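Local coordinates for protein EF-P arginine 32 rhamnosyl-transferase (Pseudomonas putida KT2440, PDB 5NV8) that belongs to the EarP family of EF-P rhamnosyltransferases, probably a two-domain enzyme of the GT-B type, here modelled with 2'-deoxy-thymidine-beta-L-rhamnose bound, at residues A[238-249]-A[255-264]; A[321-330]-A[357-368]. All blocks are in the same frame, centred on the assembly; numbering follows the deposited sequence.

Contact 1 of 2, residues A[238-249]-A[255-264]; sequences LSQWLGEGPLHV and RGALTVQVLP
Arg255 and Leu242 meet with the leucine methyl CD2 lying over one face of the guanidinium group, 3.8 Å from Arg255 CZ. The arginine chain folds back at its second torsion (chi2 -79°), which carries the group from the type II' turn Arg255-Leu258 to the C-terminal end of helix 235-242. There Arg255 NH2 serves two acceptors. It donates to Leu242 O at 3.3 Å, a bent bond (142° at the hydrogen) with the donor tilted out of the carbonyl plane, and it forms a salt bridge with Glu244 OE2 at 2.6 Å, whose hydrogen bond is weak because the N-H is poorly aimed. Gly243, with positive phi, breaks the helix just before Glu244; the other carboxylate oxygen of Glu244 pairs with Arg253.

Next to this polar end the packing turns apolar. Val260 holds CG1 between its own backbone N and carbonyl carbon (chi1 83°), and this aims CG1 tip to tip at Leu242 CD1, 3.6 Å away. The other methyl, Val260 CG2, slides alongside Leu238 and meets its CD2 at 3.5 Å. Trp241 brings CH2 to Arg255 CB at 4.1 Å, while its indole NE1 bonds to Asp216. Farther along the strand, Val262 CB sits 3.5 Å from His248 O; just past its end, Val249 crosses Pro264 at about a right angle, CG2 to Pro264 CA 3.7 Å.

Leucine-valine contacts thus lay the helix on the strand, and the partial negative charge at the helix end would probably help hold the Arg255 guanidinium; the carboxylate gains from the arginine, not from the helix.

Contact 2 of 2, residues A[321-330]-A[357-368]; sequences HYRCGLSDDA and HWPELQQHARLW
An aromatic cluster of Tyr322, His364 and Trp368 sits where the bend between helices 315-322 and 328-343 lies along helix 358-373. Tyr322 is at its centre: His364 turns an edge to one face of the phenol, centroids 5.3 Å apart and planes at 89°, while the phenol in turn sets its own edge on the face of Trp368, planes at 68°, with Tyr322 CE1 3.5 Å from Trp368 CG. The tyrosine ring swings anti to its backbone nitrogen (chi1 -159°), which drops it between the two partners and brings OH to a water at 2.7 Å; that water also makes a weak bond to Ala365 O. His321 CB packs on Trp368 CH2 at 3.6 Å, and Trp368 NE1 bonds to Gln293.

Leu326 covers a face of His364, its CD1 3.5 Å from the ring centroid and almost exactly on the ring normal, a CH-pi contact. Its other methyl, CD2, reaches the helix backbone at Glu360 O.

Toward the start of helix 358-373 the contact becomes polar. The hydroxyl OG of Ser327, the N-cap of helix 328-343, donates to the syn lone pair of Glu360 OE1 at 2.5 Å, and the Ser327 backbone N makes a weak bond to Glu360 OE2. Beside it, His357 lays a ring face over the Asp329-Ala330 peptide, with CE1 3.4 Å from Asp329 CB.

So the two ends differ: rings and a leucine methyl fill one, whereas at the other the Glu360 carboxylate faces the start of helix 328-343, whose positive end would probably help to stabilise its charge.

Overall arrangement
Running from the N terminus, the chain leaves helix 235-242, passes through strand 252-255 and turns back into strand 258-263; contact 1 closes this short excursion and lays the helix against the antiparallel end of the mixed sheet. Strand 258-263 then leads toward bound 2'-deoxy-thymidine-beta-L-rhamnose, about 7 Å from the side chain of Leu263. After strands 280-284 and 299-302, which alternate with helices, only helices and loops follow, and contact 2 closes a longer loop made of helices 328-343 and 347-355. The contacts follow in series, neither nested nor crossed. Their centres lie 31 Å apart and their nearest atoms about 13 Å: one joins helix to sheet, the other packs the bend between two helices on helix 358-373.

Contact 1 of 2, residues A[238-249]-A[255-264]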
loop_
_atom_site.group_PDB
_atom_site.type_symbol
_atom_site.label_atom_id
_atom_site.label_comp_id
_atom_site.label_asym_id
_atom_site.label_seq_id
_atom_site.Cartn_x
_atom_site.Cartn_y
_atom_site.Cartn_z
ATOM N N LEU A 238 18.832 1.634 -6.077
ATOM C CA LEU A 238 18.828 0.474 -6.961
ATOM C C LEU A 238 19.933 0.582 -8.001
ATOM O O LEU A 238 20.621 -0.403 -8.298
ATOM C CB LEU A 238 17.463 0.344 -7.635
ATOM C CG LEU A 238 17.039 -1.013 -8.199
ATOM C CD1 LEU A 238 16.643 -1.963 -7.082
ATOM C CD2 LEU A 238 15.888 -0.824 -9.174
ATOM N N SER A 239 20.129 1.779 -8.559
ATOM C CA SER A 239 21.197 1.975 -9.531
ATOM C C SER A 239 22.567 1.883 -8.871
ATOM O O SER A 239 23.493 1.286 -9.433
ATOM C CB SER A 239 21.024 3.320 -10.236
ATOM O OG SER A 239 19.685 3.505 -10.661
ATOM N N GLN A 240 22.715 2.460 -7.675
ATOM C CA GLN A 240 23.985 2.385 -6.960
ATOM C C GLN A 240 24.359 0.954 -6.600
ATOM O O GLN A 240 25.538 0.674 -6.359
ATOM C CB GLN A 240 23.930 3.238 -5.690
ATOM C CG GLN A 240 23.485 4.674 -5.913
ATOM C CD GLN A 240 22.984 5.334 -4.638
ATOM O OE1 GLN A 240 23.420 4.994 -3.537
ATOM N NE2 GLN A 240 22.061 6.278 -4.782
ATOM N N TRP A 241 23.384 0.043 -6.552
ATOM C CA TRP A 241 23.686 -1.352 -6.256
ATOM C C TRP A 241 24.127 -2.107 -7.505
ATOM O O TRP A 241 25.095 -2.873 -7.458
ATOM C CB TRP A 241 22.470 -2.032 -5.623
ATOM C CG TRP A 241 22.722 -3.464 -5.258
ATOM C CD1 TRP A 241 23.349 -3.927 -4.137
ATOM C CD2 TRP A 241 22.365 -4.620 -6.025
ATOM N NE1 TRP A 241 23.400 -5.299 -4.157
ATOM C CE2 TRP A 241 22.803 -5.749 -5.305
ATOM C CE3 TRP A 241 21.715 -4.810 -7.249
ATOM C CZ2 TRP A 241 22.611 -7.050 -5.767
ATOM C CZ3 TRP A 241 21.527 -6.102 -7.708
ATOM C CH2 TRP A 241 21.975 -7.206 -6.968
ATOM N N LEU A 242 23.431 -1.904 -8.627
ATOM C CA LEU A 242 23.809 -2.585 -9.859
ATOM C C LEU A 242 25.109 -2.034 -10.432
ATOM O O LEU A 242 25.855 -2.768 -11.088
ATOM C CB LEU A 242 22.683 -2.476 -10.886
ATOM C CG LEU A 242 21.424 -3.281 -10.556
ATOM C CD1 LEU A 242 20.195 -2.606 -11.136
ATOM C CD2 LEU A 242 21.544 -4.711 -11.063
ATOM N N GLY A 243 25.393 -0.753 -10.202
ATOM C CA GLY A 243 26.667 -0.168 -10.560
ATOM C C GLY A 243 26.795 0.329 -11.984
ATOM O O GLY A 243 27.844 0.884 -12.333
ATOM N N GLU A 244 25.775 0.155 -12.816
ATOM C CA GLU A 244 25.837 0.610 -14.194
ATOM C C GLU A 244 25.198 1.999 -14.296
ATOM O O GLU A 244 25.067 2.711 -13.293
ATOM C CB GLU A 244 25.178 -0.435 -15.103
ATOM C CG GLU A 244 25.188 -1.843 -14.528
ATOM C CD GLU A 244 25.033 -2.921 -15.588
ATOM O OE1 GLU A 244 24.104 -2.835 -16.411
ATOM O OE2 GLU A 244 25.844 -3.871 -15.588
ATOM N N GLY A 245 24.795 2.395 -15.508
ATOM C CA GLY A 245 24.288 3.719 -15.734
ATOM C C GLY A 245 22.935 3.942 -15.081
ATOM O O GLY A 245 22.392 3.066 -14.390
ATOM N N PRO A 246 22.376 5.135 -15.291
ATOM C CA PRO A 246 21.066 5.449 -14.705
ATOM C C PRO A 246 19.979 4.531 -15.243
ATOM O O PRO A 246 19.969 4.168 -16.421
ATOM C CB PRO A 246 20.830 6.906 -15.120
ATOM C CG PRO A 246 22.184 7.443 -15.451
ATOM C CD PRO A 246 22.950 6.283 -16.009
ATOM N N LEU A 247 19.058 4.157 -14.361
ATOM C CA LEU A 247 17.944 3.284 -14.703
ATOM C C LEU A 247 16.660 4.095 -14.786
ATOM O O LEU A 247 16.342 4.860 -13.870
ATOM C CB LEU A 247 17.784 2.160 -13.678
ATOM C CG LEU A 247 18.870 1.089 -13.680
ATOM C CD1 LEU A 247 18.348 -0.172 -13.022
ATOM C CD2 LEU A 247 19.310 0.811 -15.102
ATOM N N HIS A 248 15.929 3.923 -15.884
ATOM C CA HIS A 248 14.619 4.542 -16.027
ATOM C C HIS A 248 13.605 3.513 -16.506
ATOM O O HIS A 248 13.910 2.318 -16.577
ATOM C CB HIS A 248 14.684 5.736 -16.982
ATOM C CG HIS A 248 15.962 6.512 -16.890
ATOM N ND1 HIS A 248 16.925 6.483 -17.875
ATOM C CD2 HIS A 248 16.435 7.335 -15.926
ATOM C CE1 HIS A 248 17.936 7.256 -17.523
ATOM N NE2 HIS A 248 17.665 7.785 -16.343
ATOM N N VAL A 249 12.399 3.977 -16.841
ATOM C CA VAL A 249 11.298 3.073 -17.152
ATOM C C VAL A 249 11.656 2.204 -18.347
ATOM O O VAL A 249 12.075 2.703 -19.399
ATOM C CB VAL A 249 10.014 3.877 -17.408
ATOM C CG1 VAL A 249 8.962 3.008 -18.081
ATOM C CG2 VAL A 249 9.494 4.462 -16.106
ATOM N N ARG A 255 20.987 -10.175 -12.032
ATOM C CA ARG A 255 22.224 -10.488 -11.317
ATOM C C ARG A 255 21.982 -11.756 -10.511
ATOM O O ARG A 255 21.277 -11.723 -9.497
ATOM C CB ARG A 255 22.656 -9.344 -10.401
ATOM C CG ARG A 255 22.990 -8.066 -11.122
ATOM C CD ARG A 255 24.380 -8.131 -11.733
ATOM N NE ARG A 255 24.857 -6.799 -12.080
ATOM C CZ ARG A 255 24.455 -6.115 -13.145
ATOM N NH1 ARG A 255 23.568 -6.638 -13.984
ATOM N NH2 ARG A 255 24.941 -4.907 -13.371
ATOM N N GLY A 256 22.563 -12.869 -10.957
ATOM C CA GLY A 256 22.378 -14.137 -10.281
ATOM C C GLY A 256 20.943 -14.626 -10.312
ATOM O O GLY A 256 20.400 -14.920 -11.379
ATOM N N ALA A 257 20.321 -14.725 -9.141
ATOM C CA ALA A 257 18.938 -15.169 -9.032
ATOM C C ALA A 257 17.938 -14.025 -9.096
ATOM O O ALA A 257 16.733 -14.280 -9.198
ATOM C CB ALA A 257 18.732 -15.947 -7.727
ATOM N N LEU A 258 18.401 -12.781 -9.040
ATOM C CA LEU A 258 17.528 -11.616 -8.988
ATOM C C LEU A 258 17.499 -10.933 -10.348
ATOM O O LEU A 258 18.550 -10.647 -10.930
ATOM C CB LEU A 258 17.999 -10.637 -7.906
ATOM C CG LEU A 258 17.208 -9.350 -7.617
ATOM C CD1 LEU A 258 17.653 -8.177 -8.489
ATOM C CD2 LEU A 258 15.709 -9.587 -7.752
ATOM N N THR A 259 16.295 -10.670 -10.847
ATOM C CA THR A 259 16.092 -9.885 -12.059
ATOM C C THR A 259 15.326 -8.626 -11.676
ATOM O O THR A 259 14.193 -8.706 -11.188
ATOM C CB THR A 259 15.338 -10.685 -13.126
ATOM O OG1 THR A 259 16.227 -11.630 -13.734
ATOM C CG2 THR A 259 14.802 -9.761 -14.199
ATOM N N VAL A 260 15.949 -7.469 -11.874
ATOM C CA VAL A 260 15.391 -6.185 -11.465
ATOM C C VAL A 260 14.684 -5.557 -12.657
ATOM O O VAL A 260 15.156 -5.660 -13.794
ATOM C CB VAL A 260 16.496 -5.266 -10.902
ATOM C CG1 VAL A 260 17.254 -4.536 -12.012
ATOM C CG2 VAL A 260 15.907 -4.281 -9.915
ATOM N N GLN A 261 13.537 -4.927 -12.407
ATOM C CA GLN A 261 12.763 -4.301 -13.474
ATOM C C GLN A 261 12.140 -3.008 -12.975
ATOM O O GLN A 261 11.562 -2.974 -11.884
ATOM C CB GLN A 261 11.667 -5.235 -14.004
ATOM C CG GLN A 261 11.009 -4.716 -15.281
ATOM C CD GLN A 261 10.117 -5.742 -15.961
ATOM O OE1 GLN A 261 9.688 -6.719 -15.348
ATOM N NE2 GLN A 261 9.830 -5.518 -17.240
ATOM N N VAL A 262 12.245 -1.958 -13.788
ATOM C CA VAL A 262 11.740 -0.630 -13.454
ATOM C C VAL A 262 10.391 -0.427 -14.131
ATOM O O VAL A 262 10.272 -0.583 -15.354
ATOM C CB VAL A 262 12.733 0.465 -13.874
ATOM C CG1 VAL A 262 12.405 1.774 -13.173
ATOM C CG2 VAL A 262 14.160 0.033 -13.568
ATOM N N LEU A 263 9.382 -0.070 -13.344
ATOM C CA LEU A 263 8.024 0.149 -13.818
ATOM C C LEU A 263 7.695 1.637 -13.879
ATOM O O LEU A 263 8.306 2.452 -13.181
ATOM C CB LEU A 263 7.014 -0.556 -12.900
ATOM C CG LEU A 263 6.981 -2.085 -12.913
ATOM C CD1 LEU A 263 5.836 -2.594 -12.058
ATOM C CD2 LEU A 263 6.866 -2.611 -14.338
ATOM N N PRO A 264 6.742 2.029 -14.714
ATOM C CA PRO A 264 6.260 3.413 -14.704
ATOM C C PRO A 264 5.217 3.603 -13.607
ATOM O O PRO A 264 4.820 2.664 -12.920
ATOM C CB PRO A 264 5.648 3.577 -16.096
ATOM C CG PRO A 264 5.157 2.210 -16.433
ATOM C CD PRO A 264 6.141 1.244 -15.807
#

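Contact 2 of 2, residues A[321-330]-A[357-368]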
loop_
_atom_site.group_PDB
_atom_site.type_symbol
_atom_site.label_atom_id
_atom_site.label_comp_id
_atom_site.label_asym_id
_atom_site.label_seq_id
_atom_site.Cartn_x
_atom_site.Cartn_y
_atom_site.Cartn_z
ATOM N N HIS A 321 -0.931 -5.718 17.001
ATOM C CA HIS A 321 -2.095 -6.429 16.484
ATOM C C HIS A 321 -1.737 -7.395 15.363
ATOM O O HIS A 321 -2.362 -8.456 15.247
ATOM C CB HIS A 321 -3.149 -5.445 15.966
ATOM C CG HIS A 321 -3.263 -4.190 16.770
ATOM N ND1 HIS A 321 -2.417 -3.115 16.598
ATOM C CD2 HIS A 321 -4.134 -3.831 17.743
ATOM C CE1 HIS A 321 -2.758 -2.151 17.436
ATOM N NE2 HIS A 321 -3.796 -2.560 18.142
ATOM N N TYR A 322 -0.742 -7.049 14.541
ATOM C CA TYR A 322 -0.456 -7.825 13.338
ATOM C C TYR A 322 0.140 -9.188 13.659
ATOM O O TYR A 322 -0.047 -10.137 12.891
ATOM C CB TYR A 322 0.488 -7.039 12.425
ATOM C CG TYR A 322 0.468 -7.487 10.976
ATOM C CD1 TYR A 322 -0.650 -7.274 10.180
ATOM C CD2 TYR A 322 1.567 -8.118 10.407
ATOM C CE1 TYR A 322 -0.676 -7.680 8.857
ATOM C CE2 TYR A 322 1.552 -8.527 9.085
ATOM C CZ TYR A 322 0.429 -8.306 8.314
ATOM O OH TYR A 322 0.406 -8.710 6.999
ATOM N N ARG A 323 0.843 -9.314 14.780
ATOM C CA ARG A 323 1.618 -10.510 15.091
ATOM C C ARG A 323 0.861 -11.530 15.934
ATOM O O ARG A 323 1.443 -12.556 16.302
ATOM C CB ARG A 323 2.903 -10.109 15.824
ATOM C CG ARG A 323 2.686 -9.855 17.308
ATOM C CD ARG A 323 3.900 -9.238 17.963
ATOM N NE ARG A 323 4.612 -10.215 18.778
ATOM C CZ ARG A 323 5.640 -9.921 19.567
ATOM N NH1 ARG A 323 6.068 -8.670 19.661
ATOM N NH2 ARG A 323 6.230 -10.878 20.269
ATOM N N CYS A 324 -0.422 -11.295 16.220
ATOM C CA CYS A 324 -1.085 -12.004 17.314
ATOM C C CYS A 324 -1.191 -13.507 17.061
ATOM O O CYS A 324 -0.997 -14.307 17.983
ATOM C CB CYS A 324 -2.467 -11.400 17.560
ATOM S SG CYS A 324 -2.438 -9.904 18.575
ATOM N N GLY A 325 -1.492 -13.914 15.829
ATOM C CA GLY A 325 -1.824 -15.305 15.583
ATOM C C GLY A 325 -0.687 -16.256 15.254
ATOM O O GLY A 325 -0.915 -17.468 15.199
ATOM N N LEU A 326 0.527 -15.760 15.048
ATOM C CA LEU A 326 1.601 -16.597 14.532
ATOM C C LEU A 326 2.351 -17.315 15.653
ATOM O O LEU A 326 2.355 -16.892 16.812
ATOM C CB LEU A 326 2.579 -15.765 13.702
ATOM C CG LEU A 326 2.030 -15.271 12.363
ATOM C CD1 LEU A 326 2.753 -14.011 11.915
ATOM C CD2 LEU A 326 2.130 -16.361 11.304
ATOM N N SER A 327 2.992 -18.422 15.281
ATOM C CA SER A 327 3.803 -19.191 16.211
ATOM C C SER A 327 5.067 -18.417 16.581
ATOM O O SER A 327 5.397 -17.388 15.989
ATOM C CB SER A 327 4.167 -20.547 15.607
ATOM O OG SER A 327 4.911 -20.385 14.412
ATOM N N ASP A 328 5.789 -18.941 17.574
ATOM C CA ASP A 328 6.951 -18.229 18.101
ATOM C C ASP A 328 8.034 -18.064 17.041
ATOM O O ASP A 328 8.680 -17.011 16.964
ATOM C CB ASP A 328 7.498 -18.962 19.324
ATOM C CG ASP A 328 6.539 -18.928 20.495
ATOM O OD1 ASP A 328 6.211 -17.818 20.964
ATOM O OD2 ASP A 328 6.106 -20.011 20.941
ATOM N N ASP A 329 8.248 -19.088 16.214
ATOM C CA ASP A 329 9.248 -18.975 15.159
ATOM C C ASP A 329 8.782 -18.028 14.055
ATOM O O ASP A 329 9.591 -17.291 13.482
ATOM C CB ASP A 329 9.573 -20.358 14.592
ATOM C CG ASP A 329 10.473 -21.172 15.512
ATOM O OD1 ASP A 329 11.131 -20.573 16.390
ATOM O OD2 ASP A 329 10.532 -22.411 15.352
ATOM N N ALA A 330 7.482 -18.026 13.750
ATOM C CA ALA A 330 6.966 -17.126 12.723
ATOM C C ALA A 330 6.809 -15.705 13.251
ATOM O O ALA A 330 7.067 -14.739 12.524
ATOM C CB ALA A 330 5.633 -17.643 12.185
ATOM N N HIS A 357 9.257 -19.689 6.929
ATOM C CA HIS A 357 7.903 -19.811 7.451
ATOM C C HIS A 357 6.893 -19.237 6.469
ATOM O O HIS A 357 5.888 -18.642 6.866
ATOM C CB HIS A 357 7.780 -19.120 8.807
ATOM C CG HIS A 357 8.834 -19.523 9.791
ATOM N ND1 HIS A 357 8.868 -20.773 10.373
ATOM C CD2 HIS A 357 9.885 -18.841 10.303
ATOM C CE1 HIS A 357 9.897 -20.843 11.197
ATOM N NE2 HIS A 357 10.530 -19.684 11.174
ATOM N N TRP A 358 7.137 -19.412 5.172
ATOM C CA TRP A 358 6.273 -18.781 4.177
ATOM C C TRP A 358 4.833 -19.283 4.208
ATOM O O TRP A 358 3.923 -18.440 4.098
ATOM C CB TRP A 358 6.878 -18.945 2.780
ATOM C CG TRP A 358 6.583 -17.785 1.894
ATOM C CD1 TRP A 358 5.753 -17.770 0.813
ATOM C CD2 TRP A 358 7.105 -16.456 2.019
ATOM N NE1 TRP A 358 5.727 -16.515 0.254
ATOM C CE2 TRP A 358 6.551 -15.690 0.976
ATOM C CE3 TRP A 358 7.990 -15.842 2.912
ATOM C CZ2 TRP A 358 6.852 -14.340 0.799
ATOM C CZ3 TRP A 358 8.290 -14.499 2.734
ATOM C CH2 TRP A 358 7.721 -13.764 1.686
ATOM N N PRO A 359 4.542 -20.586 4.336
ATOM C CA PRO A 359 3.130 -20.995 4.453
ATOM C C PRO A 359 2.406 -20.350 5.623
ATOM O O PRO A 359 1.228 -19.991 5.495
ATOM C CB PRO A 359 3.223 -22.519 4.611
ATOM C CG PRO A 359 4.472 -22.880 3.911
ATOM C CD PRO A 359 5.430 -21.758 4.203
ATOM N N GLU A 360 3.079 -20.194 6.765
ATOM C CA GLU A 360 2.460 -19.515 7.899
ATOM C C GLU A 360 2.230 -18.038 7.602
ATOM O O GLU A 360 1.176 -17.489 7.942
ATOM C CB GLU A 360 3.326 -19.677 9.150
ATOM C CG GLU A 360 2.843 -20.747 10.116
ATOM C CD GLU A 360 3.155 -20.414 11.564
ATOM O OE1 GLU A 360 4.334 -20.512 11.964
ATOM O OE2 GLU A 360 2.219 -20.052 12.306
ATOM N N LEU A 361 3.203 -17.379 6.966
ATOM C CA LEU A 361 3.057 -15.957 6.672
ATOM C C LEU A 361 2.016 -15.716 5.584
ATOM O O LEU A 361 1.288 -14.718 5.628
ATOM C CB LEU A 361 4.407 -15.363 6.269
ATOM C CG LEU A 361 5.527 -15.474 7.309
ATOM C CD1 LEU A 361 6.727 -14.632 6.904
ATOM C CD2 LEU A 361 5.027 -15.068 8.684
ATOM N N GLN A 362 1.935 -16.620 4.602
ATOM C CA GLN A 362 0.911 -16.511 3.566
ATOM C C GLN A 362 -0.488 -16.548 4.172
ATOM O O GLN A 362 -1.342 -15.712 3.850
ATOM C CB GLN A 362 1.077 -17.640 2.546
ATOM C CG GLN A 362 2.245 -17.475 1.590
ATOM C CD GLN A 362 2.258 -18.542 0.512
ATOM O OE1 GLN A 362 3.129 -19.414 0.494
ATOM N NE2 GLN A 362 1.289 -18.480 -0.394
ATOM N N GLN A 363 -0.742 -17.525 5.046
ATOM C CA GLN A 363 -2.052 -17.632 5.679
ATOM C C GLN A 363 -2.313 -16.456 6.612
ATOM O O GLN A 363 -3.446 -15.969 6.703
ATOM C CB GLN A 363 -2.158 -18.958 6.434
ATOM C CG GLN A 363 -3.583 -19.404 6.747
ATOM C CD GLN A 363 -4.269 -20.073 5.569
ATOM O OE1 GLN A 363 -4.412 -19.480 4.500
ATOM N NE2 GLN A 363 -4.697 -21.315 5.761
ATOM N N HIS A 364 -1.273 -15.982 7.303
ATOM C CA HIS A 364 -1.438 -14.861 8.223
ATOM C C HIS A 364 -1.851 -13.591 7.488
ATOM O O HIS A 364 -2.668 -12.811 7.990
ATOM C CB HIS A 364 -0.143 -14.631 8.999
ATOM C CG HIS A 364 -0.269 -13.626 10.099
ATOM N ND1 HIS A 364 -0.853 -13.922 11.311
ATOM C CD2 HIS A 364 0.116 -12.330 10.171
ATOM C CE1 HIS A 364 -0.823 -12.852 12.084
ATOM N NE2 HIS A 364 -0.242 -11.872 11.416
ATOM N N ALA A 365 -1.296 -13.366 6.294
ATOM C CA ALA A 365 -1.649 -12.174 5.531
ATOM C C ALA A 365 -3.094 -12.231 5.048
ATOM O O ALA A 365 -3.788 -11.207 5.031
ATOM C CB ALA A 365 -0.691 -12.004 4.354
ATOM N N ARG A 366 -3.567 -13.417 4.652
ATOM C CA ARG A 366 -4.963 -13.562 4.252
ATOM C C ARG A 366 -5.899 -13.332 5.430
ATOM O O ARG A 366 -6.923 -12.650 5.296
ATOM C CB ARG A 366 -5.205 -14.951 3.656
ATOM C CG ARG A 366 -4.349 -15.281 2.448
ATOM C CD ARG A 366 -4.828 -14.527 1.221
ATOM N NE ARG A 366 -6.239 -14.775 0.946
ATOM C CZ ARG A 366 -6.836 -14.483 -0.205
ATOM N NH1 ARG A 366 -6.144 -13.931 -1.190
ATOM N NH2 ARG A 366 -8.127 -14.745 -0.369
ATOM N N LEU A 367 -5.563 -13.895 6.593
ATOM C CA LEU A 367 -6.441 -13.786 7.752
ATOM C C LEU A 367 -6.534 -12.354 8.265
ATOM O O LEU A 367 -7.578 -11.956 8.792
ATOM C CB LEU A 367 -5.955 -14.722 8.859
ATOM C CG LEU A 367 -6.153 -16.215 8.587
ATOM C CD1 LEU A 367 -5.109 -17.052 9.316
ATOM C CD2 LEU A 367 -7.557 -16.643 8.978
ATOM N N TRP A 368 -5.465 -11.567 8.123
ATOM C CA TRP A 368 -5.519 -10.178 8.570
ATOM C C TRP A 368 -6.448 -9.349 7.691
ATOM O O TRP A 368 -7.220 -8.527 8.199
ATOM C CB TRP A 368 -4.118 -9.567 8.583
ATOM C CG TRP A 368 -4.125 -8.127 8.998
ATOM C CD1 TRP A 368 -4.129 -7.035 8.179
ATOM C CD2 TRP A 368 -4.147 -7.623 10.339
ATOM N NE1 TRP A 368 -4.147 -5.881 8.927
ATOM C CE2 TRP A 368 -4.158 -6.214 10.256
ATOM C CE3 TRP A 368 -4.154 -8.224 11.602
ATOM C CZ2 TRP A 368 -4.173 -5.400 11.387
ATOM C CZ3 TRP A 368 -4.171 -7.412 12.724
ATOM C CH2 TRP A 368 -4.178 -6.017 12.609
HETATM O O HOH W 1 -1.607 -8.508 5.263
#